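Local coordinates for protease Do-like 8, chloroplastic (Arabidopsis thaliana, PDB 4IC6), which is a probable serine protease of the HtrA (Deg) family in chloroplast thylakoids, combining a trypsin-like protease domain with a PDZ domain, at residues D47-P52 / G86-R91; R91-G96 / G116-A121; A313-P318 / K337-I342; A257-E262 / L351-E356. The protein carries 1 engineered substitution. One frame throughout, in Å; residues are numbered along the deposited sequence.

Contact 1 of 4, residues D47-P52 / G86-R91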
loop_
_atom_site.group_PDB
_atom_site.type_symbol
_atom_site.label_atom_id
_atom_site.label_comp_id
_atom_site.label_asym_id
_atom_site.label_seq_id
_atom_site.Cartn_x
_atom_site.Cartn_y
_atom_site.Cartn_z
ATOM N N ASP A 47 -22.387 -9.307 -17.390
ATOM C CA ASP A 47 -23.153 -10.010 -16.354
ATOM C C ASP A 47 -24.391 -9.179 -16.017
ATOM O O ASP A 47 -24.276 -8.021 -15.590
ATOM C CB ASP A 47 -22.287 -10.206 -15.101
ATOM C CG ASP A 47 -22.972 -11.043 -14.018
ATOM O OD1 ASP A 47 -24.205 -10.909 -13.812
ATOM O OD2 ASP A 47 -22.268 -11.832 -13.350
ATOM N N VAL A 48 -25.577 -9.747 -16.207
ATOM C CA VAL A 48 -26.793 -8.955 -15.988
ATOM C C VAL A 48 -27.003 -8.566 -14.527
ATOM O O VAL A 48 -27.801 -7.670 -14.235
ATOM C CB VAL A 48 -28.086 -9.631 -16.536
ATOM C CG1 VAL A 48 -27.996 -9.839 -18.049
ATOM C CG2 VAL A 48 -28.381 -10.938 -15.807
ATOM N N THR A 49 -26.295 -9.217 -13.607
ATOM C CA THR A 49 -26.515 -8.952 -12.180
ATOM C C THR A 49 -25.653 -7.806 -11.647
ATOM O O THR A 49 -25.768 -7.420 -10.485
ATOM C CB THR A 49 -26.314 -10.210 -11.307
ATOM O OG1 THR A 49 -24.944 -10.635 -11.381
ATOM C CG2 THR A 49 -27.240 -11.330 -11.765
ATOM N N LEU A 50 -24.787 -7.273 -12.499
ATOM C CA LEU A 50 -23.924 -6.164 -12.114
ATOM C C LEU A 50 -24.470 -4.816 -12.574
ATOM O O LEU A 50 -25.293 -4.748 -13.487
ATOM C CB LEU A 50 -22.524 -6.358 -12.690
ATOM C CG LEU A 50 -21.686 -7.399 -11.963
ATOM C CD1 LEU A 50 -20.392 -7.637 -12.717
ATOM C CD2 LEU A 50 -21.416 -6.938 -10.544
ATOM N N ARG A 51 -23.993 -3.748 -11.937
ATOM C CA ARG A 51 -24.332 -2.379 -12.321
ATOM C C ARG A 51 -23.055 -1.559 -12.507
ATOM O O ARG A 51 -21.979 -1.984 -12.082
ATOM C CB ARG A 51 -25.217 -1.744 -11.266
ATOM N N PRO A 52 -23.158 -0.406 -13.191
ATOM C CA PRO A 52 -22.131 0.635 -13.058
ATOM C C PRO A 52 -22.661 1.848 -12.294
ATOM O O PRO A 52 -22.328 2.026 -11.127
ATOM C CB PRO A 52 -21.847 1.011 -14.508
ATOM C CG PRO A 52 -23.190 0.893 -15.150
ATOM C CD PRO A 52 -23.889 -0.277 -14.465
ATOM N N GLY A 86 -19.234 -14.372 -13.002
ATOM C CA GLY A 86 -19.091 -14.939 -11.671
ATOM C C GLY A 86 -20.180 -14.501 -10.718
ATOM O O GLY A 86 -20.706 -15.295 -9.927
ATOM N N ASN A 87 -20.522 -13.220 -10.768
ATOM C CA ASN A 87 -21.564 -12.716 -9.888
ATOM C C ASN A 87 -22.904 -13.381 -10.157
ATOM O O ASN A 87 -23.604 -13.770 -9.228
ATOM C CB ASN A 87 -21.712 -11.202 -9.969
ATOM C CG ASN A 87 -22.360 -10.628 -8.724
ATOM O OD1 ASN A 87 -21.916 -10.905 -7.603
ATOM N ND2 ASN A 87 -23.444 -9.864 -8.904
ATOM N N ALA A 88 -23.269 -13.510 -11.426
ATOM C CA ALA A 88 -24.521 -14.180 -11.756
ATOM C C ALA A 88 -24.490 -15.652 -11.306
ATOM O O ALA A 88 -25.469 -16.161 -10.774
ATOM C CB ALA A 88 -24.813 -14.070 -13.240
ATOM N N LEU A 89 -23.353 -16.323 -11.499
ATOM C CA LEU A 89 -23.249 -17.746 -11.169
ATOM C C LEU A 89 -23.325 -18.001 -9.671
ATOM O O LEU A 89 -23.762 -19.070 -9.235
ATOM C CB LEU A 89 -21.960 -18.346 -11.742
ATOM C CG LEU A 89 -21.948 -18.505 -13.261
ATOM C CD1 LEU A 89 -20.553 -18.902 -13.769
ATOM C CD2 LEU A 89 -23.013 -19.506 -13.710
ATOM N N SER A 90 -22.903 -17.017 -8.882
ATOM C CA SER A 90 -22.929 -17.145 -7.426
ATOM C C SER A 90 -24.356 -17.195 -6.899
ATOM O O SER A 90 -24.614 -17.745 -5.829
ATOM C CB SER A 90 -22.186 -15.981 -6.770
ATOM O OG SER A 90 -22.923 -14.777 -6.899
ATOM N N ARG A 91 -25.290 -16.615 -7.639
ATOM C CA ARG A 91 -26.677 -16.576 -7.163
ATOM C C ARG A 91 -27.451 -17.831 -7.532
ATOM O O ARG A 91 -28.683 -17.816 -7.578
ATOM C CB ARG A 91 -27.398 -15.341 -7.696
ATOM C CG ARG A 91 -26.752 -14.030 -7.300
ATOM C CD ARG A 91 -27.452 -12.891 -7.993
ATOM N NE ARG A 91 -26.988 -11.581 -7.555
ATOM C CZ ARG A 91 -27.647 -10.452 -7.801
ATOM N NH1 ARG A 91 -28.790 -10.492 -8.473
ATOM N NH2 ARG A 91 -27.168 -9.290 -7.376
#
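The guanidinium group of Arg91 lies flat over the side chain of Thr49, whose CB sits 3.7 Å above the centre of one of its faces, while Thr49 CG2 packs against NH1. A second flat group, the Asn87 amide, approaches the same threonine: ND2 donates to Thr49 OG1 at 3.0 Å, with the hydroxyl 27° out of the amide plane. Asn87 belongs to the short helix 86-90, just after the predicted catalytic His83, and Arg91 follows its end; both meet an Asx turn that leaves strand 42-47 of the first barrel. The third flat group, the Asp47 carboxylate, ties turn to helix. Its CG points opposite the backbone N (chi1 -175°), which carries OD2 to the first turn of the helix, where its syn lone pair takes the N-H of Ala88 at 2.7 Å. A leucine here would probably leave the Ala88 N-H without its acceptor and let the Thr49 hydroxyl turn away from the Asn87 amide. Beyond Thr49, Arg91 NH1 also makes a weak hydrogen bond to Phe301 O of a neighbouring subunit. OD1 of Asp47 accepts twice, from Thr49 N at 2.7 Å and, from above the carboxylate plane, from Thr49 OG1 at 2.6 Å.

Contact 2 of 4, residues R91-G96 / G116-A121; sequences RNPSPG and GKLVGA
Lys117 runs past the carbonyl oxygen of Gly96 with its aliphatic chain. Its CB lies 3.7 Å from Gly96 O and CG keeps the same spacing; CD makes the closest approach, at 3.5 Å from Gly96 O. From there the chain draws off, with Lys117 CE 4.1 Å from Gly96 O, and NZ leads away from the segment. This path follows from a CG set beside the backbone N (chi1 -58°) and a chain extended from there on, so that it is methylenes and not the ammonium group that flank the carbonyl. Next to it the two backbones are joined by a single hydrogen bond, from Gly96 N to Leu118 O at 2.9 Å. The same oxygen also receives a CA-H...O contact from Pro95. At its phi of 113°, Gly96 turns the chain where any side chain would be jammed against the preceding carbonyl oxygen.

Leu118 carries the apolar half of the contact. Its CD2 meets Pro93 CG at 3.8 Å, the two side chains crossing at about a right angle, and Leu89 of helix 86-90 packs on the same leucine. The loop from that helix is thus laid over strand 111-122 just before strand 98-105 begins. Beyond Leu118, Val119 and Gly120 both face Val129 in a classic beta bulge, within the first of the two six-stranded antiparallel barrels characteristic of the chymotrypsin fold.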
loop_
_atom_site.group_PDB
_atom_site.type_symbol
_atom_site.label_atom_id
_atom_site.label_comp_id
_atom_site.label_asym_id
_atom_site.label_seq_id
_atom_site.Cartn_x
_atom_site.Cartn_y
_atom_site.Cartn_z
ATOM N N ARG A 91 -25.290 -16.615 -7.639
ATOM C CA ARG A 91 -26.677 -16.576 -7.163
ATOM C C ARG A 91 -27.451 -17.831 -7.532
ATOM O O ARG A 91 -28.683 -17.816 -7.578
ATOM C CB ARG A 91 -27.398 -15.341 -7.696
ATOM C CG ARG A 91 -26.752 -14.030 -7.300
ATOM C CD ARG A 91 -27.452 -12.891 -7.993
ATOM N NE ARG A 91 -26.988 -11.581 -7.555
ATOM C CZ ARG A 91 -27.647 -10.452 -7.801
ATOM N NH1 ARG A 91 -28.790 -10.492 -8.473
ATOM N NH2 ARG A 91 -27.168 -9.290 -7.376
ATOM N N ASN A 92 -26.726 -18.915 -7.796
ATOM C CA ASN A 92 -27.343 -20.215 -8.056
ATOM C C ASN A 92 -28.379 -20.195 -9.182
ATOM O O ASN A 92 -29.485 -20.695 -9.012
ATOM C CB ASN A 92 -27.971 -20.768 -6.772
ATOM N N PRO A 93 -28.021 -19.636 -10.346
ATOM C CA PRO A 93 -28.995 -19.640 -11.443
ATOM C C PRO A 93 -29.163 -21.047 -12.002
ATOM O O PRO A 93 -28.291 -21.884 -11.808
ATOM C CB PRO A 93 -28.332 -18.746 -12.487
ATOM C CG PRO A 93 -26.877 -18.929 -12.250
ATOM C CD PRO A 93 -26.711 -19.105 -10.766
ATOM N N SER A 94 -30.268 -21.302 -12.691
ATOM C CA SER A 94 -30.466 -22.588 -13.350
ATOM C C SER A 94 -30.191 -22.480 -14.842
ATOM O O SER A 94 -30.284 -21.393 -15.415
ATOM C CB SER A 94 -31.891 -23.078 -13.120
ATOM O OG SER A 94 -32.177 -23.090 -11.737
ATOM N N PRO A 95 -29.836 -23.604 -15.482
ATOM C CA PRO A 95 -29.663 -23.577 -16.939
ATOM C C PRO A 95 -30.925 -23.047 -17.606
ATOM O O PRO A 95 -32.018 -23.524 -17.310
ATOM C CB PRO A 95 -29.457 -25.049 -17.287
ATOM C CG PRO A 95 -28.801 -25.617 -16.048
ATOM C CD PRO A 95 -29.484 -24.914 -14.904
ATOM N N GLY A 96 -30.771 -22.061 -18.482
ATOM C CA GLY A 96 -31.910 -21.433 -19.115
ATOM C C GLY A 96 -32.071 -19.995 -18.669
ATOM O O GLY A 96 -32.641 -19.181 -19.394
ATOM N N GLY A 116 -28.025 -13.837 -23.218
ATOM C CA GLY A 116 -27.187 -15.009 -23.031
ATOM C C GLY A 116 -27.758 -15.916 -21.953
ATOM O O GLY A 116 -27.718 -15.588 -20.765
ATOM N N LYS A 117 -28.293 -17.066 -22.358
ATOM C CA LYS A 117 -28.865 -17.999 -21.391
ATOM C C LYS A 117 -27.797 -18.963 -20.935
ATOM O O LYS A 117 -26.967 -19.401 -21.738
ATOM C CB LYS A 117 -30.046 -18.760 -21.998
ATOM C CG LYS A 117 -31.152 -17.836 -22.484
ATOM C CD LYS A 117 -32.412 -18.595 -22.874
ATOM C CE LYS A 117 -33.597 -17.629 -23.037
ATOM N NZ LYS A 117 -34.805 -18.292 -23.621
ATOM N N LEU A 118 -27.809 -19.285 -19.645
ATOM C CA LEU A 118 -26.766 -20.140 -19.085
ATOM C C LEU A 118 -26.951 -21.581 -19.549
ATOM O O LEU A 118 -28.053 -22.142 -19.462
ATOM C CB LEU A 118 -26.784 -20.077 -17.558
ATOM C CG LEU A 118 -25.916 -21.104 -16.827
ATOM C CD1 LEU A 118 -24.435 -20.847 -17.092
ATOM C CD2 LEU A 118 -26.235 -21.088 -15.330
ATOM N N VAL A 119 -25.868 -22.166 -20.047
ATOM C CA VAL A 119 -25.865 -23.557 -20.479
ATOM C C VAL A 119 -25.231 -24.432 -19.405
ATOM O O VAL A 119 -25.804 -25.431 -18.978
ATOM C CB VAL A 119 -25.126 -23.723 -21.819
ATOM C CG1 VAL A 119 -25.044 -25.196 -22.198
ATOM C CG2 VAL A 119 -25.853 -22.929 -22.903
ATOM N N GLY A 120 -24.035 -24.048 -18.960
ATOM C CA GLY A 120 -23.420 -24.700 -17.825
ATOM C C GLY A 120 -22.137 -23.975 -17.479
ATOM O O GLY A 120 -21.642 -23.172 -18.262
ATOM N N ALA A 121 -21.615 -24.235 -16.291
ATOM C CA ALA A 121 -20.410 -23.566 -15.845
ATOM C C ALA A 121 -19.562 -24.600 -15.124
ATOM O O ALA A 121 -20.097 -25.550 -14.566
ATOM C CB ALA A 121 -20.785 -22.427 -14.907
#

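Contact 3 of 4, residues A313-P318 / K337-I342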
loop_
_atom_site.group_PDB
_atom_site.type_symbol
_atom_site.label_atom_id
_atom_site.label_comp_id
_atom_site.label_asym_id
_atom_site.label_seq_id
_atom_site.Cartn_x
_atom_site.Cartn_y
_atom_site.Cartn_z
ATOM N N ALA A 313 2.272 -43.816 -10.329
ATOM C CA ALA A 313 1.473 -44.547 -11.300
ATOM C C ALA A 313 0.034 -44.770 -10.812
ATOM O O ALA A 313 -0.191 -45.089 -9.649
ATOM C CB ALA A 313 2.135 -45.889 -11.607
ATOM N N VAL A 314 -0.925 -44.615 -11.716
ATOM C CA VAL A 314 -2.293 -45.046 -11.439
ATOM C C VAL A 314 -2.570 -46.350 -12.179
ATOM O O VAL A 314 -2.684 -46.365 -13.409
ATOM C CB VAL A 314 -3.328 -43.983 -11.848
ATOM C CG1 VAL A 314 -4.755 -44.527 -11.674
ATOM C CG2 VAL A 314 -3.129 -42.719 -11.037
ATOM N N ASP A 315 -2.703 -47.437 -11.427
ATOM C CA ASP A 315 -2.783 -48.751 -12.040
ATOM C C ASP A 315 -1.429 -49.001 -12.703
ATOM O O ASP A 315 -0.421 -49.214 -12.023
ATOM C CB ASP A 315 -3.915 -48.803 -13.078
ATOM C CG ASP A 315 -5.302 -48.788 -12.444
ATOM O OD1 ASP A 315 -5.415 -49.214 -11.279
ATOM O OD2 ASP A 315 -6.277 -48.352 -13.107
ATOM N N ASP A 316 -1.409 -48.938 -14.031
ATOM C CA ASP A 316 -0.179 -49.143 -14.786
ATOM C C ASP A 316 0.452 -47.817 -15.216
ATOM O O ASP A 316 1.661 -47.626 -15.092
ATOM C CB ASP A 316 -0.441 -50.036 -15.999
ATOM N N LYS A 317 -0.386 -46.906 -15.706
ATOM C CA LYS A 317 0.057 -45.675 -16.367
ATOM C C LYS A 317 0.812 -44.690 -15.477
ATOM O O LYS A 317 0.286 -44.234 -14.460
ATOM C CB LYS A 317 -1.136 -44.982 -17.038
ATOM C CG LYS A 317 -2.362 -44.847 -16.145
ATOM C CD LYS A 317 -3.623 -44.513 -16.939
ATOM C CE LYS A 317 -4.438 -45.762 -17.250
ATOM N NZ LYS A 317 -5.757 -45.421 -17.860
ATOM N N PRO A 318 2.047 -44.341 -15.884
ATOM C CA PRO A 318 2.962 -43.474 -15.130
ATOM C C PRO A 318 2.442 -42.050 -14.955
ATOM O O PRO A 318 1.805 -41.494 -15.854
ATOM C CB PRO A 318 4.228 -43.460 -16.001
ATOM C CG PRO A 318 3.720 -43.713 -17.391
ATOM C CD PRO A 318 2.598 -44.704 -17.203
ATOM N N LYS A 337 -12.237 -48.656 -8.962
ATOM C CA LYS A 337 -11.152 -48.939 -8.022
ATOM C C LYS A 337 -9.813 -48.965 -8.776
ATOM O O LYS A 337 -9.657 -49.708 -9.747
ATOM C CB LYS A 337 -11.372 -50.268 -7.306
ATOM N N VAL A 338 -8.853 -48.163 -8.328
ATOM C CA VAL A 338 -7.537 -48.099 -8.973
ATOM C C VAL A 338 -6.409 -48.499 -8.022
ATOM O O VAL A 338 -6.577 -48.480 -6.797
ATOM C CB VAL A 338 -7.233 -46.691 -9.525
ATOM C CG1 VAL A 338 -8.186 -46.340 -10.657
ATOM C CG2 VAL A 338 -7.303 -45.654 -8.417
ATOM N N THR A 339 -5.264 -48.874 -8.590
ATOM C CA THR A 339 -4.083 -49.186 -7.791
ATOM C C THR A 339 -3.072 -48.070 -7.962
ATOM O O THR A 339 -2.670 -47.765 -9.086
ATOM C CB THR A 339 -3.425 -50.493 -8.236
ATOM O OG1 THR A 339 -4.403 -51.544 -8.248
ATOM C CG2 THR A 339 -2.286 -50.852 -7.292
ATOM N N LEU A 340 -2.682 -47.443 -6.857
ATOM C CA LEU A 340 -1.713 -46.358 -6.918
ATOM C C LEU A 340 -0.326 -46.900 -6.596
ATOM O O LEU A 340 -0.109 -47.466 -5.520
ATOM C CB LEU A 340 -2.057 -45.259 -5.914
ATOM C CG LEU A 340 -3.464 -44.651 -5.952
ATOM C CD1 LEU A 340 -3.589 -43.615 -4.839
ATOM C CD2 LEU A 340 -3.745 -44.022 -7.311
ATOM N N LYS A 341 0.617 -46.745 -7.518
ATOM C CA LYS A 341 1.999 -47.081 -7.178
ATOM C C LYS A 341 2.631 -45.871 -6.509
ATOM O O LYS A 341 2.704 -44.794 -7.102
ATOM C CB LYS A 341 2.792 -47.551 -8.401
ATOM C CG LYS A 341 2.945 -49.074 -8.469
ATOM C CD LYS A 341 3.996 -49.498 -9.494
ATOM C CE LYS A 341 3.498 -49.306 -10.924
ATOM N NZ LYS A 341 4.624 -49.272 -11.905
ATOM N N ILE A 342 3.047 -46.029 -5.254
ATOM C CA ILE A 342 3.557 -44.881 -4.514
ATOM C C ILE A 342 4.993 -45.043 -3.995
ATOM O O ILE A 342 5.427 -46.150 -3.664
ATOM C CB ILE A 342 2.644 -44.516 -3.329
ATOM C CG1 ILE A 342 2.712 -45.591 -2.249
ATOM C CG2 ILE A 342 1.187 -44.287 -3.797
ATOM C CD1 ILE A 342 2.325 -45.078 -0.871
#
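Asp315 and Thr339 are joined by a side-chain bond where strand 310-314 gives way to a turn. With CG beside the backbone N (chi1 -72°), the Asp315 carboxylate swings over strand 337-344. Thr339 N donates to Asp315 OD1 at 2.7 Å, almost head-on along the C-O bond. The other oxygen, OD2, is hydrogen-bonded to Tyr332 OH, so both ends of the carboxylate are gripped and its rotation is fixed. An alanine in its place is likely to leave the Thr339 N-H and the tyrosine hydroxyl without these partners. The backbone bond beside it, from Asp315 N to Thr339 O, is modelled at a doubtfully short distance.

Further along, Lys341 N donates to Ala313 O at 2.8 Å, while the return bond from Ala313 N is weak. The side chains of this pair share a face of the sheet. Lys341 bends at chi3 (-73°), which folds its chain back so that both CB and CE lie 3.7 Å from Ala313 CB. On the other face Val314 places CG1 opposite its backbone N (chi1 174°), against Val338 CB at 3.9 Å, and leaves CG2 to lie alongside Leu340 CD2 at 4.0 Å; Leu325 of helix 322-329 also packs on this valine.

Asp315 and Asp316 are the central residues of a type II' turn whose flanking residues are paired by Val314 N to Lys317 O at 3.0 Å and by a weak bond from Lys317 N to Val314 O. The result is a two-residue beta hairpin with a short, weakly bonded second strand, whose first strand, 310-314, pairs with strand 337-344 in the PDZ domain's antiparallel sheet.

Contact 4 of 4, residues A257-E262 / L351-E356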
loop_
_atom_site.group_PDB
_atom_site.type_symbol
_atom_site.label_atom_id
_atom_site.label_comp_id
_atom_site.label_asym_id
_atom_site.label_seq_id
_atom_site.Cartn_x
_atom_site.Cartn_y
_atom_site.Cartn_z
ATOM N N ALA A 257 -14.360 -37.914 -11.250
ATOM C CA ALA A 257 -14.021 -38.951 -10.288
ATOM C C ALA A 257 -12.639 -38.590 -9.791
ATOM O O ALA A 257 -11.810 -38.118 -10.557
ATOM C CB ALA A 257 -13.995 -40.321 -10.933
ATOM N N GLY A 258 -12.372 -38.789 -8.511
ATOM C CA GLY A 258 -11.042 -38.447 -8.027
ATOM C C GLY A 258 -10.762 -38.920 -6.620
ATOM O O GLY A 258 -11.413 -39.823 -6.082
ATOM N N ILE A 259 -9.782 -38.279 -6.015
ATOM C CA ILE A 259 -9.400 -38.597 -4.653
ATOM C C ILE A 259 -9.310 -37.275 -3.923
ATOM O O ILE A 259 -8.616 -36.370 -4.376
ATOM C CB ILE A 259 -8.018 -39.270 -4.628
ATOM C CG1 ILE A 259 -8.055 -40.584 -5.422
ATOM C CG2 ILE A 259 -7.546 -39.506 -3.188
ATOM C CD1 ILE A 259 -6.660 -41.253 -5.555
ATOM N N ASN A 260 -10.024 -37.151 -2.811
ATOM C CA ASN A 260 -9.941 -35.935 -2.024
ATOM C C ASN A 260 -8.673 -35.946 -1.149
ATOM O O ASN A 260 -8.631 -36.548 -0.075
ATOM C CB ASN A 260 -11.231 -35.733 -1.218
ATOM C CG ASN A 260 -12.451 -35.489 -2.119
ATOM O OD1 ASN A 260 -12.364 -34.792 -3.138
ATOM N ND2 ASN A 260 -13.583 -36.077 -1.753
ATOM N N ILE A 261 -7.621 -35.328 -1.674
ATOM C CA ILE A 261 -6.359 -35.155 -0.967
ATOM C C ILE A 261 -5.766 -33.843 -1.445
ATOM O O ILE A 261 -6.246 -33.265 -2.420
ATOM C CB ILE A 261 -5.340 -36.275 -1.278
ATOM C CG1 ILE A 261 -5.273 -36.539 -2.783
ATOM C CG2 ILE A 261 -5.654 -37.538 -0.508
ATOM C CD1 ILE A 261 -4.212 -37.547 -3.184
ATOM N N GLU A 262 -4.720 -33.372 -0.770
ATOM C CA GLU A 262 -4.026 -32.165 -1.210
ATOM C C GLU A 262 -2.687 -32.569 -1.821
ATOM O O GLU A 262 -1.881 -33.235 -1.177
ATOM C CB GLU A 262 -3.813 -31.200 -0.038
ATOM C CG GLU A 262 -3.661 -29.740 -0.458
ATOM C CD GLU A 262 -2.653 -28.966 0.394
ATOM O OE1 GLU A 262 -2.488 -29.297 1.594
ATOM O OE2 GLU A 262 -2.016 -28.027 -0.146
ATOM N N LEU A 351 -1.015 -48.953 -2.881
ATOM C CA LEU A 351 -2.254 -48.785 -2.131
ATOM C C LEU A 351 -3.413 -48.678 -3.119
ATOM O O LEU A 351 -3.294 -48.026 -4.161
ATOM C CB LEU A 351 -2.189 -47.540 -1.240
ATOM C CG LEU A 351 -1.144 -47.534 -0.116
ATOM C CD1 LEU A 351 -1.099 -46.173 0.565
ATOM C CD2 LEU A 351 -1.420 -48.637 0.902
ATOM N N LYS A 352 -4.524 -49.334 -2.797
ATOM C CA LYS A 352 -5.688 -49.349 -3.674
ATOM C C LYS A 352 -6.780 -48.445 -3.111
ATOM O O LYS A 352 -6.910 -48.296 -1.894
ATOM C CB LYS A 352 -6.210 -50.778 -3.847
ATOM C CG LYS A 352 -5.493 -51.608 -4.911
ATOM C CD LYS A 352 -6.077 -53.020 -4.951
ATOM C CE LYS A 352 -6.026 -53.638 -6.344
ATOM N NZ LYS A 352 -6.964 -54.802 -6.463
ATOM N N ILE A 353 -7.565 -47.842 -3.996
ATOM C CA ILE A 353 -8.563 -46.871 -3.570
ATOM C C ILE A 353 -9.702 -46.760 -4.576
ATOM O O ILE A 353 -9.500 -46.837 -5.784
ATOM C CB ILE A 353 -7.919 -45.480 -3.339
ATOM C CG1 ILE A 353 -8.900 -44.515 -2.669
ATOM C CG2 ILE A 353 -7.426 -44.894 -4.643
ATOM C CD1 ILE A 353 -8.252 -43.217 -2.211
ATOM N N SER A 354 -10.910 -46.588 -4.066
ATOM C CA SER A 354 -12.041 -46.335 -4.930
ATOM C C SER A 354 -12.101 -44.839 -5.186
ATOM O O SER A 354 -11.885 -44.043 -4.271
ATOM C CB SER A 354 -13.328 -46.809 -4.263
ATOM O OG SER A 354 -13.398 -48.223 -4.244
ATOM N N LEU A 355 -12.381 -44.463 -6.431
ATOM C CA LEU A 355 -12.593 -43.065 -6.778
ATOM C C LEU A 355 -14.021 -42.683 -6.411
ATOM O O LEU A 355 -14.928 -43.500 -6.495
ATOM C CB LEU A 355 -12.359 -42.839 -8.267
ATOM C CG LEU A 355 -10.961 -43.273 -8.736
ATOM C CD1 LEU A 355 -10.757 -42.850 -10.188
ATOM C CD2 LEU A 355 -9.902 -42.646 -7.866
ATOM N N GLU A 356 -14.208 -41.440 -5.988
ATOM C CA GLU A 356 -15.534 -40.935 -5.651
ATOM C C GLU A 356 -15.607 -39.574 -6.290
ATOM O O GLU A 356 -14.612 -39.100 -6.850
ATOM C CB GLU A 356 -15.698 -40.803 -4.143
ATOM C CG GLU A 356 -14.699 -39.832 -3.491
ATOM C CD GLU A 356 -14.913 -39.748 -1.989
ATOM O OE1 GLU A 356 -15.949 -40.265 -1.529
ATOM O OE2 GLU A 356 -14.058 -39.183 -1.279
HETATM O O HOH W 1 -11.214 -41.326 -3.698
HETATM O O HOH W 2 -11.449 -39.645 -1.977
#
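The first and last strands of the PDZ domain meet here, where strand 257-258 pairs antiparallel with the end of strand 347-357. Gly258 and Glu356 form the hydrogen-bonded pair: Gly258 N donates to Glu356 O at 2.8 Å and Glu356 N returns a bond to Gly258 O at 3.2 Å. After this single bridge the chains diverge, and water takes over. One water donates to both Gly258 O and Ser354 O, extending the link by one step. A second accepts from Asn260 N and donates to Glu356 OE2 at 2.7 Å. Glu356 reaches it because CG stands between its own backbone N and carbonyl carbon (chi1 61°) and the rest of the chain is extended. The Asn260 side chain crosses that of Glu356 at about a right angle, the amide and carboxylate planes 41° apart, and its OD1 is bonded to Ser360 OG.

Apolar side chains add to the pairing. Ala257 CB rests on Leu355 CB at 4.0 Å; Ile259 CG1 touches Leu355 CD2 at 3.7 Å, and its CD1 meets Ile353 CG2 at 3.8 Å as the two isoleucines cross at a slant. Ala257, Gly258 and Ile259 probably correspond to part of the carboxylate-binding loop of related HtrA PDZ domains. The isoleucine pair is wedged between helix 288-292, where Ala289 packs on Ile259 and Leu288 on Ile353, and strand 337-344, whose Leu340 and Val338 support the same two side chains.

Overall arrangement
The four contacts fall into two pairs, one in each domain. Contacts 1 and 2 follow each other along the chain, share Arg91 and have centres 11 Å apart; together they fasten helix 86-90 and the loop after it to the first protease barrel. Contacts 3 and 4 belong to the PDZ domain, their centres also 11 Å apart, and the neighbouring strands 337-344 and 347-357 connect them within one sheet. Contact 3 is nested in the long loop that contact 4 closes. Between the pairs no atoms touch: contacts 2 and 4 approach to about 14 Å between nearest atoms. Within one chain, these contacts thus tie together parts of each domain and do not join the two domains to each other.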